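Local atomic coordinates of alkaline serine protease (Pseudoalteromonas sp., PDB entry 1Y9Z), a protein that probably hydrolyses peptide bonds as a cold-adapted, subtilisin-like serine endopeptidase with an inserted beta-barrel domain. Residues A[14-19]-A[419-424]. Residues are numbered along the deposited sequence; the frame is centred on the assembly and turned at random.
Sequences TVLSDS and INAVAA
In Val15, chi1 of -67° sets CG2 between the backbone N and the carbonyl carbon, from where this methyl reaches Val422; there chi1 of 180° puts CG1 anti to the backbone N and leaves CG2 to meet it. The two branched side chains cross at about a right angle; at 3.2 Å Val15 CG2 and Val422 CG2 are too close for normal van der Waals contact, so their exact spacing is doubtful. Leu16 follows with an extended side chain whose CD1 comes to 3.8 Å from Ala421 CB and 4.2 Å from Val422 N, so its tip lies against the first turn of helix 421-430. The loop after helix 6-10 passes close to that turn, the CA atoms of Leu16 and Val422 being 7.1 Å apart. Asn420 is the N-cap: its OD1 accepts from Ala423 N at 2.9 Å, nearly straight (174°), the donor lying above the carbonyl plane, while its ND2 is hydrogen-bonded to Asp403 OD2. Helix 368-385 backs the contact, Tyr385 touching Leu16 and Val378 touching Ala421. An N-terminal loop of the subtilisin-like domain thus meets its last helix through aliphatic side chains, Leu16 CD1 also brushing helix backbone, and cohesion here rests on van der Waals contact and modest apolar burial.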
loop_
_atom_site.group_PDB
_atom_site.type_symbol
_atom_site.label_atom_id
_atom_site.label_comp_id
_atom_site.label_asym_id
_atom_site.label_seq_id
_atom_site.Cartn_x
_atom_site.Cartn_y
_atom_site.Cartn_z
ATOM N N THR A 14 -11.662 -10.280 3.278
ATOM C CA THR A 14 -11.598 -11.158 4.439
ATOM C C THR A 14 -12.884 -11.951 4.654
ATOM O O THR A 14 -12.870 -12.990 5.314
ATOM C CB THR A 14 -11.295 -10.358 5.720
ATOM O OG1 THR A 14 -12.343 -9.410 5.955
ATOM C CG2 THR A 14 -9.972 -9.617 5.584
ATOM N N VAL A 15 -13.989 -11.466 4.097
ATOM C CA VAL A 15 -15.277 -12.140 4.243
ATOM C C VAL A 15 -15.523 -13.210 3.182
ATOM O O VAL A 15 -16.358 -14.095 3.368
ATOM C CB VAL A 15 -16.435 -11.130 4.207
ATOM C CG1 VAL A 15 -16.386 -10.242 5.441
ATOM C CG2 VAL A 15 -16.350 -10.292 2.949
ATOM N N LEU A 16 -14.808 -13.125 2.066
ATOM C CA LEU A 16 -14.952 -14.110 1.000
ATOM C C LEU A 16 -13.917 -15.209 1.216
ATOM O O LEU A 16 -13.129 -15.146 2.158
ATOM C CB LEU A 16 -14.739 -13.457 -0.370
ATOM C CG LEU A 16 -15.760 -12.401 -0.801
ATOM C CD1 LEU A 16 -15.394 -11.881 -2.186
ATOM C CD2 LEU A 16 -17.158 -13.006 -0.810
ATOM N N SER A 17 -13.922 -16.213 0.345
ATOM C CA SER A 17 -12.978 -17.321 0.446
ATOM C C SER A 17 -12.276 -17.560 -0.883
ATOM O O SER A 17 -12.918 -17.581 -1.931
ATOM C CB SER A 17 -13.702 -18.601 0.864
ATOM O OG SER A 17 -12.848 -19.724 0.731
ATOM N N ASP A 18 -10.960 -17.748 -0.833
ATOM C CA ASP A 18 -10.181 -17.988 -2.042
ATOM C C ASP A 18 -10.048 -19.476 -2.354
ATOM O O ASP A 18 -9.148 -19.881 -3.082
ATOM C CB ASP A 18 -8.782 -17.365 -1.907
ATOM C CG ASP A 18 -7.923 -18.059 -0.859
ATOM O OD1 ASP A 18 -8.404 -19.013 -0.213
ATOM O OD2 ASP A 18 -6.756 -17.646 -0.681
ATOM N N SER A 19 -10.954 -20.289 -1.819
ATOM C CA SER A 19 -10.894 -21.732 -2.035
ATOM C C SER A 19 -10.870 -22.149 -3.502
ATOM O O SER A 19 -10.328 -23.201 -3.832
ATOM C CB SER A 19 -12.062 -22.433 -1.330
ATOM O OG SER A 19 -13.295 -22.156 -1.970
ATOM N N ILE A 419 -13.024 -0.252 -4.505
ATOM C CA ILE A 419 -13.362 -1.593 -4.959
ATOM C C ILE A 419 -14.086 -2.333 -3.830
ATOM O O ILE A 419 -13.753 -2.173 -2.656
ATOM C CB ILE A 419 -12.091 -2.364 -5.395
ATOM C CG1 ILE A 419 -12.484 -3.687 -6.054
ATOM C CG2 ILE A 419 -11.167 -2.576 -4.200
ATOM C CD1 ILE A 419 -11.359 -4.342 -6.827
ATOM N N ASN A 420 -15.084 -3.130 -4.200
ATOM C CA ASN A 420 -15.890 -3.873 -3.233
ATOM C C ASN A 420 -16.021 -5.322 -3.689
ATOM O O ASN A 420 -16.840 -5.636 -4.553
ATOM C CB ASN A 420 -17.279 -3.233 -3.129
ATOM C CG ASN A 420 -18.104 -3.802 -1.994
ATOM O OD1 ASN A 420 -18.126 -5.010 -1.773
ATOM N ND2 ASN A 420 -18.800 -2.929 -1.274
ATOM N N ALA A 421 -15.221 -6.201 -3.094
ATOM C CA ALA A 421 -15.224 -7.616 -3.451
ATOM C C ALA A 421 -16.576 -8.301 -3.282
ATOM O O ALA A 421 -17.034 -9.008 -4.177
ATOM C CB ALA A 421 -14.165 -8.354 -2.642
ATOM N N VAL A 422 -17.207 -8.091 -2.131
ATOM C CA VAL A 422 -18.499 -8.705 -1.845
ATOM C C VAL A 422 -19.560 -8.318 -2.870
ATOM O O VAL A 422 -20.248 -9.179 -3.416
ATOM C CB VAL A 422 -18.999 -8.313 -0.437
ATOM C CG1 VAL A 422 -20.350 -8.964 -0.160
ATOM C CG2 VAL A 422 -17.984 -8.743 0.607
ATOM N N ALA A 423 -19.684 -7.021 -3.131
ATOM C CA ALA A 423 -20.666 -6.528 -4.089
ATOM C C ALA A 423 -20.372 -7.008 -5.507
ATOM O O ALA A 423 -21.286 -7.341 -6.260
ATOM C CB ALA A 423 -20.713 -5.005 -4.047
ATOM N N ALA A 424 -19.095 -7.042 -5.873
ATOM C CA ALA A 424 -18.702 -7.494 -7.203
ATOM C C ALA A 424 -19.091 -8.957 -7.397
ATOM O O ALA A 424 -19.574 -9.345 -8.461
ATOM C CB ALA A 424 -17.202 -7.316 -7.393
#